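Local coordinates for protein D-alanyl transferase DltD (Enterococcus faecalis, PDB 6O93) that probably takes part in transferring D-alanine to lipoteichoic acid during cell wall biogenesis in this Gram-positive bacterium, at residues N23-N28 and A84-S89; N28-K33 and F195-M200. One frame throughout, in Å; residues are numbered along the deposited sequence.

Contact 1. Residues N23-N28 and A84-S89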
ATOM      1  N   ASN A  23      -2.348  -9.672 -10.687  1.00 22.52           N
ATOM      2  CA  ASN A  23      -3.606 -10.358 -10.964  1.00 22.91           C
ATOM      3  C   ASN A  23      -4.293 -10.809  -9.680  1.00 21.30           C
ATOM      4  O   ASN A  23      -5.524 -10.906  -9.641  1.00 21.90           O
ATOM      5  CB  ASN A  23      -3.368 -11.552 -11.888  1.00 23.61           C
ATOM      6  CG  ASN A  23      -3.002 -11.131 -13.295  1.00 25.33           C
ATOM      7  OD1 ASN A  23      -3.349 -10.035 -13.736  1.00 24.74           O
ATOM      8  ND2 ASN A  23      -2.298 -11.999 -14.009  1.00 26.32           N
ATOM      9  N   VAL A  24      -3.523 -11.093  -8.627  1.00 19.56           N
ATOM     10  CA  VAL A  24      -4.126 -11.365  -7.327  1.00 15.75           C
ATOM     11  C   VAL A  24      -4.650 -10.076  -6.708  1.00 17.41           C
ATOM     12  O   VAL A  24      -5.736 -10.050  -6.115  1.00 17.35           O
ATOM     13  CB  VAL A  24      -3.112 -12.062  -6.399  1.00 14.71           C
ATOM     14  CG1 VAL A  24      -3.659 -12.132  -4.979  1.00 13.63           C
ATOM     15  CG2 VAL A  24      -2.785 -13.454  -6.916  1.00 15.52           C
ATOM     16  N   LEU A  25      -3.888  -8.987  -6.833  1.00 19.05           N
ATOM     17  CA  LEU A  25      -4.334  -7.703  -6.306  1.00 19.13           C
ATOM     18  C   LEU A  25      -5.641  -7.263  -6.955  1.00 19.34           C
ATOM     19  O   LEU A  25      -6.519  -6.710  -6.283  1.00 18.48           O
ATOM     20  CB  LEU A  25      -3.250  -6.649  -6.522  1.00 19.96           C
ATOM     21  CG  LEU A  25      -3.506  -5.279  -5.892  1.00 20.39           C
ATOM     22  CD1 LEU A  25      -3.519  -5.376  -4.373  1.00 19.34           C
ATOM     23  CD2 LEU A  25      -2.464  -4.285  -6.357  1.00 21.42           C
ATOM     24  N   LYS A  26      -5.788  -7.495  -8.262  1.00 20.13           N
ATOM     25  CA  LYS A  26      -6.999  -7.115  -8.980  1.00 21.62           C
ATOM     26  C   LYS A  26      -8.133  -8.119  -8.820  1.00 19.50           C
ATOM     27  O   LYS A  26      -9.272  -7.801  -9.183  1.00 19.09           O
ATOM     28  CB  LYS A  26      -6.705  -6.952 -10.473  1.00 25.11           C
ATOM     29  CG  LYS A  26      -5.662  -5.908 -10.807  1.00 29.49           C
ATOM     30  CD  LYS A  26      -5.421  -5.843 -12.309  1.00 33.00           C
ATOM     31  CE  LYS A  26      -4.040  -5.294 -12.624  1.00 35.25           C
ATOM     32  NZ  LYS A  26      -3.898  -4.908 -14.055  1.00 38.42           N
ATOM     33  N   GLY A  27      -7.854  -9.317  -8.309  1.00 17.34           N
ATOM     34  CA  GLY A  27      -8.860 -10.344  -8.153  1.00 17.41           C
ATOM     35  C   GLY A  27      -9.502 -10.314  -6.780  1.00 17.83           C
ATOM     36  O   GLY A  27      -9.300  -9.399  -5.980  1.00 17.73           O
ATOM     37  N   ASN A  28     -10.296 -11.350  -6.511  1.00 19.10           N
ATOM     38  CA  ASN A  28     -10.985 -11.492  -5.230  1.00 19.70           C
ATOM     39  C   ASN A  28     -10.735 -12.832  -4.555  1.00 19.50           C
ATOM     40  O   ASN A  28     -10.510 -12.864  -3.345  1.00 19.81           O
ATOM     41  CB  ASN A  28     -12.500 -11.299  -5.422  1.00 21.05           C
ATOM     42  CG  ASN A  28     -12.913  -9.840  -5.382  1.00 21.86           C
ATOM     43  OD1 ASN A  28     -12.176  -8.986  -4.888  1.00 21.28           O
ATOM     44  ND2 ASN A  28     -14.105  -9.551  -5.892  1.00 22.80           N
ATOM     45  N   ALA A  84      -8.120   1.617  -1.917  1.00 16.45           N
ATOM     46  CA  ALA A  84      -9.465   1.754  -1.367  1.00 17.17           C
ATOM     47  C   ALA A  84     -10.418   0.741  -1.992  1.00 16.30           C
ATOM     48  O   ALA A  84     -11.280   0.180  -1.306  1.00 16.74           O
ATOM     49  CB  ALA A  84      -9.976   3.180  -1.579  1.00 16.84           C
ATOM     50  N   MET A  85     -10.271   0.482  -3.292  1.00 15.53           N
ATOM     51  CA  MET A  85     -11.118  -0.504  -3.950  1.00 16.52           C
ATOM     52  C   MET A  85     -10.690  -1.926  -3.607  1.00 14.84           C
ATOM     53  O   MET A  85     -11.540  -2.819  -3.515  1.00 14.40           O
ATOM     54  CB  MET A  85     -11.092  -0.288  -5.465  1.00 18.89           C
ATOM     55  CG  MET A  85     -12.129  -1.104  -6.228  1.00 23.92           C
ATOM     56  SD  MET A  85     -13.835  -0.686  -5.784  1.00 28.69           S
ATOM     57  CE  MET A  85     -13.926   1.017  -6.342  1.00 28.10           C
ATOM     58  N   VAL A  86      -9.390  -2.150  -3.414  1.00 13.42           N
ATOM     59  CA  VAL A  86      -8.914  -3.444  -2.933  1.00 13.36           C
ATOM     60  C   VAL A  86      -9.534  -3.757  -1.578  1.00 14.50           C
ATOM     61  O   VAL A  86     -10.015  -4.870  -1.334  1.00 14.63           O
ATOM     62  CB  VAL A  86      -7.376  -3.454  -2.861  1.00 13.41           C
ATOM     63  CG1 VAL A  86      -6.875  -4.709  -2.152  1.00 13.52           C
ATOM     64  CG2 VAL A  86      -6.776  -3.346  -4.254  1.00 11.68           C
ATOM     65  N   ILE A  87      -9.528  -2.773  -0.675  1.00 16.03           N
ATOM     66  CA  ILE A  87     -10.093  -2.970   0.657  1.00 16.92           C
ATOM     67  C   ILE A  87     -11.590  -3.233   0.565  1.00 17.52           C
ATOM     68  O   ILE A  87     -12.114  -4.175   1.171  1.00 18.48           O
ATOM     69  CB  ILE A  87      -9.792  -1.752   1.549  1.00 17.05           C
ATOM     70  CG1 ILE A  87      -8.288  -1.632   1.794  1.00 17.25           C
ATOM     71  CG2 ILE A  87     -10.549  -1.859   2.866  1.00 17.51           C
ATOM     72  CD1 ILE A  87      -7.855  -0.276   2.312  1.00 17.15           C
ATOM     73  N   HIS A  88     -12.303  -2.395  -0.193  1.00 16.98           N
ATOM     74  CA  HIS A  88     -13.747  -2.564  -0.316  1.00 17.72           C
ATOM     75  C   HIS A  88     -14.099  -3.942  -0.862  1.00 16.81           C
ATOM     76  O   HIS A  88     -15.071  -4.564  -0.419  1.00 17.30           O
ATOM     77  CB  HIS A  88     -14.330  -1.471  -1.214  1.00 18.87           C
ATOM     78  CG  HIS A  88     -15.812  -1.571  -1.393  1.00 20.15           C
ATOM     79  ND1 HIS A  88     -16.708  -0.942  -0.553  1.00 20.87           N
ATOM     80  CD2 HIS A  88     -16.558  -2.240  -2.303  1.00 20.53           C
ATOM     81  CE1 HIS A  88     -17.940  -1.212  -0.944  1.00 21.26           C
ATOM     82  NE2 HIS A  88     -17.877  -1.999  -2.004  1.00 21.36           N
ATOM     83  N   SER A  89     -13.316  -4.440  -1.822  1.00 17.10           N
ATOM     84  CA  SER A  89     -13.623  -5.719  -2.448  1.00 17.60           C
ATOM     85  C   SER A  89     -13.442  -6.892  -1.496  1.00 18.78           C
ATOM     86  O   SER A  89     -13.961  -7.977  -1.770  1.00 17.84           O
ATOM     87  CB  SER A  89     -12.748  -5.925  -3.687  1.00 16.05           C
ATOM     88  OG  SER A  89     -11.391  -6.105  -3.329  1.00 15.18           O
TER
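V86 in helix 80-90 points at L25 of helix 22-26, and the two side chains cross at about a right angle. Their closest atoms are L25 CD1 and V86 CG2, 3.8 Å apart; the other methyl, V86 CG1, lies 4.1 Å from the same L25 CD1. L25 has CG anti to its backbone N (chi1 -174°), and from this position the end of the chain bends nearer to the opposing helix. V86 CG2 also stands 3.9 Å from L25 O, while V86 packs on F44 of strand 40-44. One turn further on, S89 meets N28, where the chain leaves helix 22-26 and turns into helix 29-36. N28 OD1 comes within 3.3 Å of S89 CB; it is 3.4 Å from S89 OG, a weak hydrogen bond at most. S89 OG instead bonds back to V86 O (2.7 Å), approaching at a C=O...O angle of 117° and tilted 34° from the carbonyl plane. N28 ND2 goes to Q129 OE1 of helix 124-132. Helix 80-90 thus packs by methyl groups on helix 22-26 and by polar atoms on the turn that follows it, where G27 O and S89 OG both bind K31 NZ and probably stabilise its charge.

Contact 2. Residues N28-K33 and F195-M200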
ATOM      1  N   ASN A  28     -10.296 -11.350  -6.511  1.00 19.10           N
ATOM      2  CA  ASN A  28     -10.985 -11.492  -5.230  1.00 19.70           C
ATOM      3  C   ASN A  28     -10.735 -12.832  -4.555  1.00 19.50           C
ATOM      4  O   ASN A  28     -10.510 -12.864  -3.345  1.00 19.81           O
ATOM      5  CB  ASN A  28     -12.500 -11.299  -5.422  1.00 21.05           C
ATOM      6  CG  ASN A  28     -12.913  -9.840  -5.382  1.00 21.86           C
ATOM      7  OD1 ASN A  28     -12.176  -8.986  -4.888  1.00 21.28           O
ATOM      8  ND2 ASN A  28     -14.105  -9.551  -5.892  1.00 22.80           N
ATOM      9  N   VAL A  29     -10.763 -13.935  -5.307  1.00 19.98           N
ATOM     10  CA  VAL A  29     -10.767 -15.267  -4.701  1.00 19.70           C
ATOM     11  C   VAL A  29      -9.601 -15.423  -3.731  1.00 18.97           C
ATOM     12  O   VAL A  29      -9.786 -15.720  -2.545  1.00 19.28           O
ATOM     13  CB  VAL A  29     -10.734 -16.356  -5.786  1.00 20.16           C
ATOM     14  CG1 VAL A  29     -10.603 -17.732  -5.153  1.00 20.83           C
ATOM     15  CG2 VAL A  29     -11.985 -16.285  -6.650  1.00 20.97           C
ATOM     16  N   ILE A  30      -8.377 -15.228  -4.223  1.00 18.58           N
ATOM     17  CA  ILE A  30      -7.200 -15.592  -3.438  1.00 19.06           C
ATOM     18  C   ILE A  30      -6.995 -14.616  -2.286  1.00 19.22           C
ATOM     19  O   ILE A  30      -6.850 -15.024  -1.127  1.00 19.78           O
ATOM     20  CB  ILE A  30      -5.958 -15.675  -4.342  1.00 19.12           C
ATOM     21  CG1 ILE A  30      -6.077 -16.884  -5.275  1.00 20.80           C
ATOM     22  CG2 ILE A  30      -4.693 -15.767  -3.495  1.00 18.76           C
ATOM     23  CD1 ILE A  30      -5.028 -16.934  -6.367  1.00 22.05           C
ATOM     24  N   LYS A  31      -6.974 -13.312  -2.577  1.00 17.97           N
ATOM     25  CA  LYS A  31      -6.667 -12.347  -1.526  1.00 17.17           C
ATOM     26  C   LYS A  31      -7.758 -12.322  -0.461  1.00 16.16           C
ATOM     27  O   LYS A  31      -7.460 -12.206   0.734  1.00 17.20           O
ATOM     28  CB  LYS A  31      -6.456 -10.953  -2.126  1.00 17.10           C
ATOM     29  CG  LYS A  31      -7.721 -10.136  -2.331  1.00 16.47           C
ATOM     30  CD  LYS A  31      -7.423  -8.859  -3.101  1.00 16.05           C
ATOM     31  CE  LYS A  31      -8.597  -7.891  -3.062  1.00 16.31           C
ATOM     32  NZ  LYS A  31      -9.848  -8.499  -3.577  1.00 18.15           N
ATOM     33  N   ASN A  32      -9.025 -12.437  -0.868  1.00 15.94           N
ATOM     34  CA  ASN A  32     -10.113 -12.413   0.107  1.00 17.24           C
ATOM     35  C   ASN A  32     -10.069 -13.636   1.011  1.00 19.19           C
ATOM     36  O   ASN A  32     -10.292 -13.528   2.222  1.00 20.18           O
ATOM     37  CB  ASN A  32     -11.462 -12.327  -0.608  1.00 16.58           C
ATOM     38  CG  ASN A  32     -11.649 -11.014  -1.342  1.00 15.98           C
ATOM     39  OD1 ASN A  32     -10.757 -10.160  -1.361  1.00 14.74           O
ATOM     40  ND2 ASN A  32     -12.815 -10.845  -1.954  1.00 14.53           N
ATOM     41  N   LYS A  33      -9.790 -14.810   0.442  1.00 20.06           N
ATOM     42  CA  LYS A  33      -9.699 -16.018   1.254  1.00 21.06           C
ATOM     43  C   LYS A  33      -8.561 -15.915   2.261  1.00 19.15           C
ATOM     44  O   LYS A  33      -8.713 -16.306   3.423  1.00 19.87           O
ATOM     45  CB  LYS A  33      -9.513 -17.239   0.352  1.00 23.17           C
ATOM     46  CG  LYS A  33      -9.541 -18.577   1.085  1.00 26.78           C
ATOM     47  CD  LYS A  33     -10.907 -18.854   1.697  1.00 30.61           C
ATOM     48  CE  LYS A  33     -10.977 -20.248   2.303  1.00 35.19           C
ATOM     49  NZ  LYS A  33     -12.307 -20.518   2.920  1.00 37.77           N
ATOM     50  N   PHE A 195      -7.660 -17.171 -14.374  1.00 21.11           N
ATOM     51  CA  PHE A 195      -6.457 -16.466 -14.793  1.00 20.47           C
ATOM     52  C   PHE A 195      -5.742 -15.702 -13.687  1.00 19.49           C
ATOM     53  O   PHE A 195      -4.662 -15.159 -13.947  1.00 18.86           O
ATOM     54  CB  PHE A 195      -6.795 -15.476 -15.923  1.00 18.70           C
ATOM     55  CG  PHE A 195      -7.420 -16.118 -17.133  1.00 20.14           C
ATOM     56  CD1 PHE A 195      -6.981 -17.350 -17.589  1.00 22.54           C
ATOM     57  CD2 PHE A 195      -8.450 -15.489 -17.811  1.00 20.42           C
ATOM     58  CE1 PHE A 195      -7.556 -17.942 -18.700  1.00 24.00           C
ATOM     59  CE2 PHE A 195      -9.030 -16.074 -18.923  1.00 22.22           C
ATOM     60  CZ  PHE A 195      -8.583 -17.303 -19.368  1.00 24.25           C
ATOM     61  N   SER A 196      -6.289 -15.643 -12.472  1.00 19.94           N
ATOM     62  CA  SER A 196      -5.698 -14.801 -11.435  1.00 20.76           C
ATOM     63  C   SER A 196      -4.324 -15.279 -10.981  1.00 20.30           C
ATOM     64  O   SER A 196      -3.622 -14.519 -10.305  1.00 20.24           O
ATOM     65  CB  SER A 196      -6.626 -14.716 -10.222  1.00 22.78           C
ATOM     66  OG  SER A 196      -6.750 -15.971  -9.580  1.00 25.72           O
ATOM     67  N   GLN A 197      -3.923 -16.502 -11.323  1.00 20.07           N
ATOM     68  CA  GLN A 197      -2.611 -17.007 -10.944  1.00 20.20           C
ATOM     69  C   GLN A 197      -1.575 -16.878 -12.053  1.00 20.33           C
ATOM     70  O   GLN A 197      -0.401 -17.188 -11.822  1.00 19.57           O
ATOM     71  CB  GLN A 197      -2.713 -18.475 -10.506  1.00 21.37           C
ATOM     72  CG  GLN A 197      -3.547 -18.676  -9.248  1.00 21.12           C
ATOM     73  CD  GLN A 197      -3.683 -20.133  -8.849  1.00 23.63           C
ATOM     74  OE1 GLN A 197      -4.554 -20.847  -9.347  1.00 26.66           O
ATOM     75  NE2 GLN A 197      -2.825 -20.581  -7.941  1.00 22.97           N
ATOM     76  N   ILE A 198      -1.973 -16.431 -13.245  1.00 21.47           N
ATOM     77  CA  ILE A 198      -1.012 -16.225 -14.319  1.00 24.45           C
ATOM     78  C   ILE A 198      -0.050 -15.117 -13.920  1.00 25.26           C
ATOM     79  O   ILE A 198      -0.464 -14.033 -13.488  1.00 24.23           O
ATOM     80  CB  ILE A 198      -1.741 -15.903 -15.632  1.00 25.46           C
ATOM     81  CG1 ILE A 198      -2.534 -17.125 -16.103  1.00 25.86           C
ATOM     82  CG2 ILE A 198      -0.747 -15.459 -16.701  1.00 27.67           C
ATOM     83  CD1 ILE A 198      -3.412 -16.874 -17.312  1.00 26.25           C
ATOM     84  N   GLY A 199       1.248 -15.389 -14.050  1.00 26.39           N
ATOM     85  CA  GLY A 199       2.266 -14.433 -13.679  1.00 26.98           C
ATOM     86  C   GLY A 199       2.613 -14.392 -12.207  1.00 27.80           C
ATOM     87  O   GLY A 199       3.531 -13.654 -11.828  1.00 28.08           O
ATOM     88  N   MET A 200       1.916 -15.147 -11.358  1.00 28.28           N
ATOM     89  CA  MET A 200       2.254 -15.179  -9.940  1.00 27.67           C
ATOM     90  C   MET A 200       3.608 -15.853  -9.756  1.00 26.86           C
ATOM     91  O   MET A 200       3.786 -17.019 -10.124  1.00 27.49           O
ATOM     92  CB  MET A 200       1.183 -15.919  -9.142  1.00 29.14           C
ATOM     93  CG  MET A 200       1.424 -15.903  -7.632  1.00 30.50           C
ATOM     94  SD  MET A 200       0.578 -17.232  -6.746  1.00 32.79           S
ATOM     95  CE  MET A 200      -1.131 -16.795  -7.038  1.00 32.98           C
TER
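The first turn of helix 29-36 faces a loop of two overlapping beta turns, type I over F195-I198 and type II over Q197-M200, with the CA atoms of I30 and S196 8.2 Å apart. Each turn is closed by its backbone bond, I198 N to F195 O and M200 N to Q197 O, both 3.1 Å, and G199 takes the third place of the second turn at a positive phi of 82°. The contact runs through one methyl, I30 CD1. I30 holds CG1 anti to its carbonyl carbon (chi1 -69°), and the extended chain beyond carries CD1 into the loop. Q197 CG is its closest partner at 3.7 Å, the two side chains crossing near a right angle. S196 OG touches I30 CD1 at 3.8 Å on one flank, and M200 CE lies 4.0 Å from I30 CD1 on another, its thioether chain bent at chi3 (-65°) to bring the methyl round. The polar end of S196 is used elsewhere, in a bond with D192 O in the last turn of helix 175-195. Helix 10-17 covers the same patch, through L13 and A16 on I30, A16 on M200 and T12 on Q197. Within helix 29-36, K31 NZ bonds to N32 OD1 (2.9 Å). D192 OD2 binds the backbone N of both N28 and V29, a carboxylate at the N-terminus of helix 29-36, whose dipole probably favours its negative charge. The arrangement is a partly buried helix-to-loop packing: helix 29-36 leads into strand 40-44, and the five-stranded parallel sheet flanked by helices, ordered 2-1-3-4-5, agrees with the SGNH-hydrolase clan to which DltD belongs.

The two contacts have centres about 10 Å apart on the same side of the chain's centre and share N28, where helix 22-26 passes into helix 29-36. Along the sequence their segments alternate: 23-28, 28-33, 84-89, 195-200. Contact 1 sets the first helix of this pair on helix 80-90, beside the parallel sheet; contact 2 sets the second helix against the loop after helix 175-195. Two probable hydrogen bonds join them directly, N23 ND2 to I198 O (2.8 Å) and K31 NZ to S89 OG (2.9 Å). The N-terminal helices thus tie the sheet-side layer to that loop, with the side chain of L25 about 13 Å from the sodium ion.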